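Local coordinates for protein FAD-dependent oxidoreductase (Actinomadura kijaniata, PDB 3M9V) that probably catalyses a flavin-dependent oxidation of a dTDP-linked sugar in the biosynthesis of D-kijanose, as a member of the acyl-CoA dehydrogenase family, at residues V172-A175 / P176-T179; A273-D276 / T277-A281; D330-G333 / R334-R338. One frame throughout, in Å; residues are numbered along the deposited sequence.

Contact 1 of 3, residues V172-A175 / P176-T179; sequences VSMA and PVGT
M174 and V177 meet in a local turn contact, inside the tight connection from strand 163-172 to strand 180-187. Two i to i+3 backbone bonds close a short turn of 3-10 type: V177 N gives its hydrogen to M174 O at 3.1 Å, and G178 N to A175 O at 3.0 Å. P176 fits the first turn because its nitrogen has no hydrogen to give and its ring restricts phi to a suitable value; its CD packs on A175 CB. M174 is the third residue of a type II β turn from V172 to A175 and takes a positive phi of 74°, uncommon outside glycine. Its CG lies anti to the backbone N (chi1 -159°), and from there it meets V177 CG2 at 3.9 Å, the two side chains crossing at about a right angle. S173, which binds FMN in a structure of this protein although none is bound to this chain here, lies in the same β turn, with OG hydrogen-bonded to T224. R203 NH2 is hydrogen-bonded to the carbonyl oxygens of A175 and G178. M174 packs on helices 96-118 and 53-61, while A175 lies against strand 225-234, so the turn lies between these helices and the sheet.

Contact 2 of 3, residues A273-D276 / T277-A281; sequences AAYD and TAVAA
Four successive i to i+4 backbone bonds, T277 to A273 through A280 to D276, keep this piece of helix 264-283 regular, with lengths from 2.9 to 3.1 Å between N and O. A273 O accepts twice: besides T277 N it takes the hydroxyl hydrogen of T277 OG1 at 2.8 Å, and the two donors reach it from opposite faces of its carbonyl plane. The hydroxyl gets there because OG1 sits beside its own backbone N (chi1 -57°), facing back down the helix. A valine in place of T277 would probably leave A273 O with the amide as its one donor from this residue, and lose the hydroxyl's tie to the preceding turn. V279, one turn after Y275, lays CG2 over a face of that ring, 3.9 Å from the centroid and displaced toward the CE1 rim, a CH-π contact; the branch at CB puts CG2 beside the backbone N of V279, where it meets the ring. The Y275 hydroxyl bonds to D301, and D276 forms a salt bridge to R93. Small A274 and A278 let helix 329-362 come close, A274 also meets helix 372-379, and Y275 lies on helix 291-323; A402 and L403 of a second subunit pack on Y275 and V279.

Contact 3 of 3, residues D330-G333 / R334-R338; sequences DERG and RQMMR. With TYD (thymidine-5'-diphosphate), chain B.
E331 and R334 cross at about a right angle, and the arginine grips its partner side-on: NE at 3.1 Å and NH2 at 2.7 Å both reach E331 OE1. The oxygen lies in the guanidinium plane, yet both nitrogens come to it from the same face of the carboxylate, whose plane is turned 41° from that of the guanidinium. R334 reaches back because its chain bends at chi3 (-68°), which also sets one face of the guanidinium over the carbonyl oxygen of D330. The other carboxylate oxygen, E331 OE2, uses its anti lone pair to take a straight but long bond of 3.3 Å from Q335 NE2. A glutamate suits this place, since its two oxygens serve neighbours three and four residues on, while R334 NH1 turns to D250 in a further salt bridge.

On another side of the helix, R332 runs extended from CG to NE beside M336, the two pointing the same way. M336 SD rests over the centre of one guanidinium face, leaving the edge for the thymine: R332 NH2 donates to O4 of the bound dTDP at 2.7 Å, and NH1 adds a weak bond of 3.2 Å. The carbonyls of L321 and S322 hold NE and NH1, so the second shell fixes the rotation of the group that bonds the thymine O4. M336 and M337 touch helix 253-260, whose Q256 and S259 also bind the nucleotide; R334 and R338 meet helix 391-402, and R338 forms a salt bridge with D301 of a second subunit.

All three are local contacts: a buried turn, a helix piece away from the annotated sites, and a helix piece beside the bound nucleotide. Contact 1, in the β-rich middle domain, is held by backbone bonds and apolar packing next to a serine that binds FMN in a structure of this protein. Contacts 2 and 3 are partly buried, belong to the C-terminal helical domain, and lie on two helices, 264-283 and 329-362, which pack together near contact 2. Contact 2 combines a threonine-to-carbonyl bond with an aliphatic methyl laid on an aromatic face; contact 3 relies on charge, and one arginine binds nucleotide. Their centres are about 37 Å apart, while that of contact 1 lies about 32 Å from contact 2 and 30 Å from contact 3.

Contact 1 of 3, residues V172-A175 / P176-T179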
loop_
_atom_site.group_PDB
_atom_site.type_symbol
_atom_site.label_atom_id
_atom_site.label_comp_id
_atom_site.label_asym_id
_atom_site.label_seq_id
_atom_site.Cartn_x
_atom_site.Cartn_y
_atom_site.Cartn_z
ATOM N N VAL A 172 -5.858 28.489 -15.976
ATOM C CA VAL A 172 -4.868 28.878 -16.987
ATOM C C VAL A 172 -3.609 29.355 -16.280
ATOM O O VAL A 172 -3.514 30.534 -15.924
ATOM C CB VAL A 172 -5.396 30.030 -17.867
ATOM C CG1 VAL A 172 -4.363 30.346 -18.956
ATOM C CG2 VAL A 172 -6.748 29.615 -18.511
ATOM N N SER A 173 -2.641 28.467 -16.071
ATOM C CA SER A 173 -1.443 28.846 -15.319
ATOM C C SER A 173 -0.587 29.905 -16.029
ATOM O O SER A 173 -0.543 29.914 -17.262
ATOM C CB SER A 173 -0.569 27.600 -15.085
ATOM O OG SER A 173 -1.311 26.641 -14.348
ATOM N N MET A 174 0.110 30.739 -15.261
ATOM C CA MET A 174 0.976 31.774 -15.827
ATOM C C MET A 174 0.191 32.952 -16.417
ATOM O O MET A 174 0.787 33.925 -16.898
ATOM C CB MET A 174 1.957 31.207 -16.875
ATOM C CG MET A 174 3.184 32.122 -17.080
ATOM S SD MET A 174 4.502 31.416 -18.076
ATOM C CE MET A 174 3.621 30.826 -19.519
ATOM N N ALA A 175 -1.138 32.863 -16.407
ATOM C CA ALA A 175 -1.956 33.911 -17.020
ATOM C C ALA A 175 -1.610 35.342 -16.584
ATOM O O ALA A 175 -1.685 36.296 -17.352
ATOM C CB ALA A 175 -3.456 33.624 -16.868
ATOM N N PRO A 176 -1.193 35.522 -15.326
ATOM C CA PRO A 176 -0.942 36.903 -14.923
ATOM C C PRO A 176 0.121 37.644 -15.738
ATOM O O PRO A 176 0.050 38.873 -15.830
ATOM C CB PRO A 176 -0.531 36.748 -13.458
ATOM C CG PRO A 176 -1.404 35.571 -13.018
ATOM C CD PRO A 176 -1.265 34.607 -14.170
ATOM N N VAL A 177 1.086 36.946 -16.328
ATOM C CA VAL A 177 2.101 37.648 -17.113
ATOM C C VAL A 177 1.926 37.286 -18.585
ATOM O O VAL A 177 2.779 37.598 -19.410
ATOM C CB VAL A 177 3.559 37.382 -16.607
ATOM C CG1 VAL A 177 3.745 37.883 -15.170
ATOM C CG2 VAL A 177 3.909 35.893 -16.602
ATOM N N GLY A 178 0.816 36.641 -18.927
ATOM C CA GLY A 178 0.685 36.086 -20.272
ATOM C C GLY A 178 0.450 37.234 -21.248
ATOM O O GLY A 178 -0.231 38.190 -20.899
ATOM N N THR A 179 1.014 37.160 -22.448
ATOM C CA THR A 179 0.838 38.200 -23.452
ATOM C C THR A 179 0.038 37.562 -24.576
ATOM O O THR A 179 -0.678 38.253 -25.308
ATOM C CB THR A 179 2.185 38.661 -24.056
ATOM O OG1 THR A 179 2.886 37.527 -24.607
ATOM C CG2 THR A 179 3.006 39.348 -22.973
#

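Contact 2 of 3, residues A273-D276 / T277-A281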
loop_
_atom_site.group_PDB
_atom_site.type_symbol
_atom_site.label_atom_id
_atom_site.label_comp_id
_atom_site.label_asym_id
_atom_site.label_seq_id
_atom_site.Cartn_x
_atom_site.Cartn_y
_atom_site.Cartn_z
ATOM N N ALA A 273 12.867 17.338 -3.108
ATOM C CA ALA A 273 13.129 18.442 -2.200
ATOM C C ALA A 273 12.600 17.972 -0.843
ATOM O O ALA A 273 13.229 18.272 0.153
ATOM C CB ALA A 273 12.414 19.743 -2.656
ATOM N N ALA A 274 11.509 17.207 -0.797
ATOM C CA ALA A 274 11.053 16.635 0.469
ATOM C C ALA A 274 12.088 15.696 1.100
ATOM O O ALA A 274 12.430 15.785 2.275
ATOM C CB ALA A 274 9.691 15.908 0.292
ATOM N N TYR A 275 12.647 14.804 0.296
ATOM C CA TYR A 275 13.628 13.855 0.788
ATOM C C TYR A 275 14.863 14.605 1.314
ATOM O O TYR A 275 15.355 14.281 2.400
ATOM C CB TYR A 275 14.047 12.984 -0.377
ATOM C CG TYR A 275 15.004 11.866 -0.035
ATOM C CD1 TYR A 275 14.861 11.119 1.135
ATOM C CD2 TYR A 275 16.039 11.537 -0.882
ATOM C CE1 TYR A 275 15.748 10.068 1.437
ATOM C CE2 TYR A 275 16.904 10.474 -0.608
ATOM C CZ TYR A 275 16.739 9.739 0.529
ATOM O OH TYR A 275 17.631 8.710 0.747
ATOM N N ASP A 276 15.347 15.576 0.532
ATOM C CA ASP A 276 16.531 16.356 0.894
ATOM C C ASP A 276 16.349 17.083 2.212
ATOM O O ASP A 276 17.282 17.147 3.011
ATOM C CB ASP A 276 16.809 17.430 -0.155
ATOM C CG ASP A 276 17.388 16.835 -1.414
ATOM O OD1 ASP A 276 17.751 15.645 -1.443
ATOM O OD2 ASP A 276 17.394 17.559 -2.411
ATOM N N THR A 277 15.161 17.645 2.407
ATOM C CA THR A 277 14.745 18.256 3.672
ATOM C C THR A 277 14.723 17.309 4.862
ATOM O O THR A 277 15.228 17.643 5.947
ATOM C CB THR A 277 13.341 18.890 3.543
ATOM O OG1 THR A 277 13.390 19.839 2.478
ATOM C CG2 THR A 277 12.975 19.651 4.792
ATOM N N ALA A 278 14.146 16.131 4.648
ATOM C CA ALA A 278 14.085 15.113 5.688
ATOM C C ALA A 278 15.479 14.639 6.081
ATOM O O ALA A 278 15.777 14.571 7.266
ATOM C CB ALA A 278 13.239 13.923 5.284
ATOM N N VAL A 279 16.332 14.353 5.105
ATOM C CA VAL A 279 17.682 13.856 5.382
ATOM C C VAL A 279 18.471 14.933 6.140
ATOM O O VAL A 279 19.105 14.622 7.152
ATOM C CB VAL A 279 18.361 13.412 4.053
ATOM C CG1 VAL A 279 19.796 12.930 4.252
ATOM C CG2 VAL A 279 17.546 12.280 3.433
ATOM N N ALA A 280 18.410 16.184 5.687
ATOM C CA ALA A 280 19.104 17.275 6.373
ATOM C C ALA A 280 18.629 17.353 7.821
ATOM O O ALA A 280 19.467 17.432 8.737
ATOM C CB ALA A 280 18.937 18.612 5.638
ATOM N N ALA A 281 17.314 17.269 8.032
ATOM C CA ALA A 281 16.770 17.255 9.389
ATOM C C ALA A 281 17.344 16.122 10.248
ATOM O O ALA A 281 17.692 16.326 11.418
ATOM C CB ALA A 281 15.233 17.273 9.414
#

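Contact 3 of 3, residues D330-G333 / R334-R338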
loop_
_atom_site.group_PDB
_atom_site.type_symbol
_atom_site.label_atom_id
_atom_site.label_comp_id
_atom_site.label_asym_id
_atom_site.label_seq_id
_atom_site.Cartn_x
_atom_site.Cartn_y
_atom_site.Cartn_z
ATOM N N ASP A 330 -1.263 7.282 -36.237
ATOM C CA ASP A 330 -2.167 6.878 -35.171
ATOM C C ASP A 330 -1.555 5.960 -34.106
ATOM O O ASP A 330 -1.697 6.233 -32.913
ATOM C CB ASP A 330 -3.462 6.327 -35.745
ATOM C CG ASP A 330 -4.247 7.402 -36.458
ATOM O OD1 ASP A 330 -4.354 8.525 -35.921
ATOM O OD2 ASP A 330 -4.764 7.136 -37.559
ATOM N N GLU A 331 -0.859 4.906 -34.522
ATOM C CA GLU A 331 -0.076 4.085 -33.600
ATOM C C GLU A 331 0.939 4.934 -32.821
ATOM O O GLU A 331 1.166 4.710 -31.629
ATOM C CB GLU A 331 0.642 2.978 -34.384
ATOM C CG GLU A 331 0.902 1.664 -33.655
ATOM C CD GLU A 331 -0.158 1.298 -32.625
ATOM O OE1 GLU A 331 -1.376 1.291 -32.920
ATOM O OE2 GLU A 331 0.234 1.015 -31.474
ATOM N N ARG A 332 1.552 5.909 -33.485
ATOM C CA ARG A 332 2.534 6.764 -32.822
ATOM C C ARG A 332 1.939 7.522 -31.629
ATOM O O ARG A 332 2.563 7.559 -30.562
ATOM C CB ARG A 332 3.127 7.754 -33.814
ATOM C CG ARG A 332 3.915 8.877 -33.161
ATOM C CD ARG A 332 4.678 9.580 -34.269
ATOM N NE ARG A 332 5.515 10.700 -33.846
ATOM C CZ ARG A 332 5.083 11.956 -33.722
ATOM N NH1 ARG A 332 5.938 12.909 -33.382
ATOM N NH2 ARG A 332 3.816 12.278 -33.943
ATOM N N GLY A 333 0.745 8.086 -31.813
ATOM C CA GLY A 333 0.001 8.850 -30.812
ATOM C C GLY A 333 -0.526 7.968 -29.691
ATOM O O GLY A 333 -0.474 8.342 -28.524
ATOM N N ARG A 334 -1.017 6.772 -29.998
ATOM C CA ARG A 334 -1.420 5.841 -28.941
ATOM C C ARG A 334 -0.193 5.441 -28.114
ATOM O O ARG A 334 -0.251 5.385 -26.895
ATOM C CB ARG A 334 -2.104 4.602 -29.527
ATOM C CG ARG A 334 -3.543 4.854 -29.989
ATOM C CD ARG A 334 -4.227 3.553 -30.374
ATOM N NE ARG A 334 -3.596 3.035 -31.583
ATOM C CZ ARG A 334 -4.112 3.204 -32.797
ATOM N NH1 ARG A 334 -5.247 3.874 -32.941
ATOM N NH2 ARG A 334 -3.506 2.701 -33.864
ATOM N N GLN A 335 0.947 5.213 -28.747
ATOM C CA GLN A 335 2.081 4.758 -27.969
ATOM C C GLN A 335 2.591 5.891 -27.086
ATOM O O GLN A 335 2.939 5.658 -25.940
ATOM C CB GLN A 335 3.175 4.243 -28.906
ATOM C CG GLN A 335 2.785 2.841 -29.315
ATOM C CD GLN A 335 3.877 2.148 -30.083
ATOM O OE1 GLN A 335 5.070 2.271 -29.794
ATOM N NE2 GLN A 335 3.456 1.381 -31.084
ATOM N N MET A 336 2.645 7.112 -27.607
ATOM C CA MET A 336 3.141 8.222 -26.802
ATOM C C MET A 336 2.253 8.442 -25.584
ATOM O O MET A 336 2.752 8.552 -24.466
ATOM C CB MET A 336 3.277 9.475 -27.649
ATOM C CG MET A 336 4.432 9.354 -28.654
ATOM S SD MET A 336 4.635 10.857 -29.646
ATOM C CE MET A 336 5.184 12.043 -28.431
ATOM N N MET A 337 0.943 8.398 -25.786
ATOM C CA MET A 337 0.010 8.617 -24.695
ATOM C C MET A 337 0.008 7.497 -23.641
ATOM O O MET A 337 -0.136 7.709 -22.437
ATOM C CB MET A 337 -1.386 8.892 -25.271
ATOM C CG MET A 337 -2.402 9.225 -24.194
ATOM S SD MET A 337 -2.070 10.799 -23.340
ATOM C CE MET A 337 -2.059 12.098 -24.561
ATOM N N ARG A 338 0.196 6.270 -24.099
ATOM C CA ARG A 338 0.321 5.131 -23.204
ATOM C C ARG A 338 1.585 5.228 -22.335
ATOM O O ARG A 338 1.506 5.037 -21.131
ATOM C CB ARG A 338 0.374 3.842 -24.035
ATOM C CG ARG A 338 0.556 2.587 -23.162
ATOM C CD ARG A 338 -0.804 2.113 -22.670
ATOM N NE ARG A 338 -0.888 0.730 -22.176
ATOM C CZ ARG A 338 -1.108 -0.335 -22.939
ATOM N NH1 ARG A 338 -1.220 -0.208 -24.251
ATOM N NH2 ARG A 338 -1.198 -1.540 -22.399
HETATM P PA TYD B . -2.388 20.200 -27.999
HETATM O O1A TYD B . -3.053 21.564 -27.977
HETATM O O2A TYD B . -1.931 19.538 -26.711
HETATM O O3A TYD B . -3.313 19.175 -28.819
HETATM P PB TYD B . -4.867 19.555 -28.971
HETATM O O1B TYD B . -5.239 20.106 -27.606
HETATM O O2B TYD B . -5.404 18.164 -29.241
HETATM O O3B TYD B . -4.858 20.532 -30.132
HETATM O "O5'" TYD B . -1.185 20.149 -29.072
HETATM C "C5'" TYD B . -1.388 20.287 -30.477
HETATM C "C4'" TYD B . 0.013 20.760 -30.841
HETATM O "O4'" TYD B . 0.955 19.704 -30.699
HETATM C "C3'" TYD B . 0.160 21.286 -32.256
HETATM O "O3'" TYD B . 0.434 22.668 -32.014
HETATM C "C2'" TYD B . 1.460 20.678 -32.757
HETATM C "C1'" TYD B . 2.045 19.856 -31.612
HETATM N N1 TYD B . 2.445 18.523 -32.082
HETATM C C2 TYD B . 3.662 18.048 -31.823
HETATM O O2 TYD B . 4.474 18.758 -31.183
HETATM N N3 TYD B . 4.007 16.821 -32.270
HETATM C C4 TYD B . 3.132 16.055 -32.963
HETATM O O4 TYD B . 3.478 14.923 -33.361
HETATM C C5 TYD B . 1.866 16.540 -33.242
HETATM C C5M TYD B . 0.826 15.774 -34.016
HETATM C C6 TYD B . 1.548 17.806 -32.771
#